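Local coordinates for ankyrin repeat-containing protein YAR1 (Saccharomyces cerevisiae, PDB 4BSZ), which binds unfolded protein and is required for a normal rate of cell proliferation, at residues T17-A22 / S53-M58. Sequence-based numbering, arbitrary orientation.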
ATOM      1  N   THR B  17     -43.027 -24.765 -35.433  1.00 69.43           N
ATOM      2  CA  THR B  17     -42.369 -25.897 -36.088  1.00 68.63           C
ATOM      3  C   THR B  17     -41.068 -25.493 -36.799  1.00 66.21           C
ATOM      4  O   THR B  17     -40.048 -26.185 -36.700  1.00 65.48           O
ATOM      5  CB  THR B  17     -43.316 -26.586 -37.088  1.00 69.46           C
ATOM      6  OG1 THR B  17     -44.450 -27.119 -36.386  1.00 72.11           O
ATOM      7  CG2 THR B  17     -42.591 -27.704 -37.828  1.00 68.84           C
ATOM      8  N   ILE B  18     -41.119 -24.366 -37.506  1.00 62.70           N
ATOM      9  CA  ILE B  18     -39.959 -23.806 -38.194  1.00 60.89           C
ATOM     10  C   ILE B  18     -38.799 -23.475 -37.250  1.00 59.58           C
ATOM     11  O   ILE B  18     -37.637 -23.794 -37.549  1.00 58.66           O
ATOM     12  CB  ILE B  18     -40.349 -22.547 -38.984  1.00 56.58           C
ATOM     13  CG1 ILE B  18     -41.150 -22.932 -40.226  1.00 57.85           C
ATOM     14  CG2 ILE B  18     -39.116 -21.746 -39.375  1.00 55.02           C
ATOM     15  CD1 ILE B  18     -41.906 -21.771 -40.855  1.00 58.89           C
ATOM     16  N   ILE B  19     -39.104 -22.852 -36.108  1.00 58.86           N
ATOM     17  CA  ILE B  19     -38.048 -22.481 -35.165  1.00 57.86           C
ATOM     18  C   ILE B  19     -37.616 -23.638 -34.264  1.00 58.49           C
ATOM     19  O   ILE B  19     -36.507 -23.623 -33.738  1.00 57.81           O
ATOM     20  CB  ILE B  19     -38.395 -21.246 -34.291  1.00 65.66           C
ATOM     21  CG1 ILE B  19     -39.205 -21.658 -33.068  1.00 67.52           C
ATOM     22  CG2 ILE B  19     -39.099 -20.160 -35.100  1.00 65.92           C
ATOM     23  CD1 ILE B  19     -39.049 -20.707 -31.931  1.00 67.78           C
ATOM     24  N   LEU B  20     -38.476 -24.632 -34.077  1.00 56.81           N
ATOM     25  CA  LEU B  20     -38.066 -25.833 -33.358  1.00 57.87           C
ATOM     26  C   LEU B  20     -37.015 -26.579 -34.183  1.00 57.18           C
ATOM     27  O   LEU B  20     -36.115 -27.233 -33.633  1.00 57.66           O
ATOM     28  CB  LEU B  20     -39.273 -26.728 -33.069  1.00 71.30           C
ATOM     29  CG  LEU B  20     -39.857 -26.679 -31.652  1.00 73.29           C
ATOM     30  CD1 LEU B  20     -40.294 -25.270 -31.257  1.00 73.03           C
ATOM     31  CD2 LEU B  20     -41.010 -27.647 -31.536  1.00 75.93           C
ATOM     32  N   ASP B  21     -37.135 -26.449 -35.507  1.00 56.46           N
ATOM     33  CA  ASP B  21     -36.210 -27.053 -36.468  1.00 56.20           C
ATOM     34  C   ASP B  21     -34.899 -26.301 -36.560  1.00 54.93           C
ATOM     35  O   ASP B  21     -33.853 -26.894 -36.813  1.00 55.32           O
ATOM     36  CB  ASP B  21     -36.835 -27.118 -37.858  1.00 78.90           C
ATOM     37  CG  ASP B  21     -37.789 -28.267 -38.007  1.00 80.56           C
ATOM     38  OD1 ASP B  21     -37.765 -29.177 -37.147  1.00 81.75           O
ATOM     39  OD2 ASP B  21     -38.557 -28.265 -38.992  1.00 80.95           O
ATOM     40  N   ALA B  22     -34.963 -24.988 -36.390  1.00 54.93           N
ATOM     41  CA  ALA B  22     -33.754 -24.187 -36.266  1.00 53.94           C
ATOM     42  C   ALA B  22     -33.021 -24.570 -34.978  1.00 54.40           C
ATOM     43  O   ALA B  22     -31.796 -24.704 -34.958  1.00 54.53           O
ATOM     44  CB  ALA B  22     -34.097 -22.709 -36.268  1.00 51.78           C
ATOM     45  N   SER B  53     -38.793 -14.683 -29.702  1.00 63.45           N
ATOM     46  CA  SER B  53     -37.473 -15.032 -30.231  1.00 60.87           C
ATOM     47  C   SER B  53     -37.558 -15.609 -31.633  1.00 59.94           C
ATOM     48  O   SER B  53     -38.424 -16.430 -31.923  1.00 60.91           O
ATOM     49  CB  SER B  53     -36.789 -16.057 -29.328  1.00 55.14           C
ATOM     50  OG  SER B  53     -36.764 -15.614 -27.984  1.00 56.41           O
ATOM     51  N   THR B  54     -36.639 -15.193 -32.498  1.00 52.89           N
ATOM     52  CA  THR B  54     -36.616 -15.665 -33.881  1.00 52.31           C
ATOM     53  C   THR B  54     -35.871 -16.989 -34.042  1.00 51.39           C
ATOM     54  O   THR B  54     -35.326 -17.532 -33.078  1.00 51.23           O
ATOM     55  CB  THR B  54     -35.968 -14.632 -34.810  1.00 61.26           C
ATOM     56  OG1 THR B  54     -34.546 -14.618 -34.597  1.00 59.95           O
ATOM     57  CG2 THR B  54     -36.550 -13.244 -34.541  1.00 62.44           C
ATOM     58  N   ALA B  55     -35.854 -17.503 -35.270  1.00 65.90           N
ATOM     59  CA  ALA B  55     -35.137 -18.739 -35.577  1.00 65.44           C
ATOM     60  C   ALA B  55     -33.634 -18.509 -35.479  1.00 64.53           C
ATOM     61  O   ALA B  55     -32.875 -19.419 -35.151  1.00 64.52           O
ATOM     62  CB  ALA B  55     -35.508 -19.241 -36.963  1.00 58.22           C
ATOM     63  N   LEU B  56     -33.212 -17.287 -35.784  1.00 52.64           N
ATOM     64  CA  LEU B  56     -31.824 -16.905 -35.614  1.00 52.11           C
ATOM     65  C   LEU B  56     -31.406 -17.114 -34.153  1.00 52.01           C
ATOM     66  O   LEU B  56     -30.349 -17.670 -33.888  1.00 52.06           O
ATOM     67  CB  LEU B  56     -31.614 -15.448 -36.031  1.00 48.82           C
ATOM     68  CG  LEU B  56     -30.160 -14.991 -36.148  1.00 48.66           C
ATOM     69  CD1 LEU B  56     -29.404 -15.855 -37.161  1.00 49.13           C
ATOM     70  CD2 LEU B  56     -30.099 -13.524 -36.529  1.00 48.95           C
ATOM     71  N   HIS B  57     -32.247 -16.677 -33.216  1.00 55.72           N
ATOM     72  CA  HIS B  57     -32.018 -16.917 -31.796  1.00 56.12           C
ATOM     73  C   HIS B  57     -31.709 -18.384 -31.502  1.00 56.65           C
ATOM     74  O   HIS B  57     -30.683 -18.710 -30.913  1.00 56.87           O
ATOM     75  CB  HIS B  57     -33.239 -16.509 -30.976  1.00 53.49           C
ATOM     76  CG  HIS B  57     -33.310 -15.046 -30.668  1.00 53.56           C
ATOM     77  ND1 HIS B  57     -34.030 -14.156 -31.436  1.00 53.82           N
ATOM     78  CD2 HIS B  57     -32.770 -14.322 -29.657  1.00 53.75           C
ATOM     79  CE1 HIS B  57     -33.926 -12.946 -30.915  1.00 54.19           C
ATOM     80  NE2 HIS B  57     -33.164 -13.020 -29.837  1.00 54.06           N
ATOM     81  N   MET B  58     -32.603 -19.265 -31.919  1.00 56.29           N
ATOM     82  CA  MET B  58     -32.486 -20.678 -31.589  1.00 57.22           C
ATOM     83  C   MET B  58     -31.204 -21.306 -32.134  1.00 57.11           C
ATOM     84  O   MET B  58     -30.461 -21.956 -31.400  1.00 58.03           O
ATOM     85  CB  MET B  58     -33.706 -21.424 -32.117  1.00 59.84           C
ATOM     86  CG  MET B  58     -35.018 -20.803 -31.685  1.00 60.53           C
ATOM     87  SD  MET B  58     -35.360 -21.135 -29.949  1.00 62.38           S
ATOM     88  CE  MET B  58     -36.415 -19.752 -29.516  1.00 63.08           C
TER
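Ile19 and Ala22 of helix 12-24 face Ala55 and Met58 at the start of helix 55-61. The contact is buried and apolar, and no hydrogen bond crosses it. Ile19 comes first along the helix and divides its two branches between the partners. Its CG2 lies against Ala55, with CG2 4.1 Å from CB of Ala55. With CG1 of Ile19 between the backbone N and the carbonyl carbon (chi1 85°), the longer branch carries CD1 to 3.7 Å from CE of Met58. Met58 bends at chi2 (-74°), and its chain runs across that of Ile19 at a slant. Glu48, in the preceding loop, touches both of these side chains. One turn on, Ala22 brings only a methyl to the interface. Its CB meets Ala55 twice, 3.7 Å from Ala55 O and 3.8 Å from Ala55 CB. The same methyl reaches Met58 more loosely, with the two CB atoms 4.4 Å apart. The backbones come nearest at CA of Ile19 and CA of Ala55, 4.8 Å apart, with Ala55 itself and nearby Ala22 both small.

Thr54 takes the N-cap position of helix 55-61. Its backbone N donates to ND1 of His57 at 3.0 Å, tilted 34° out of the ring plane. OG1 of Thr54 is also hydrogen-bonded to ND1 of His57, at 3.2 Å. NE2 of His57 is hydrogen-bonded to the carbonyl O of Asn96, so both ring nitrogens are held and the turn is tied to the following repeat. Trp101 of helix 98-104 meets the His57 ring edge-to-face and also touches Met58. The Thr-Ala-Leu-His sequence at this helix start is the TPLH-type motif of ankyrin repeats, and the contact packs helix 12-24 beside helix 55-61, which opens within ANK 1, in the ankyrin stack.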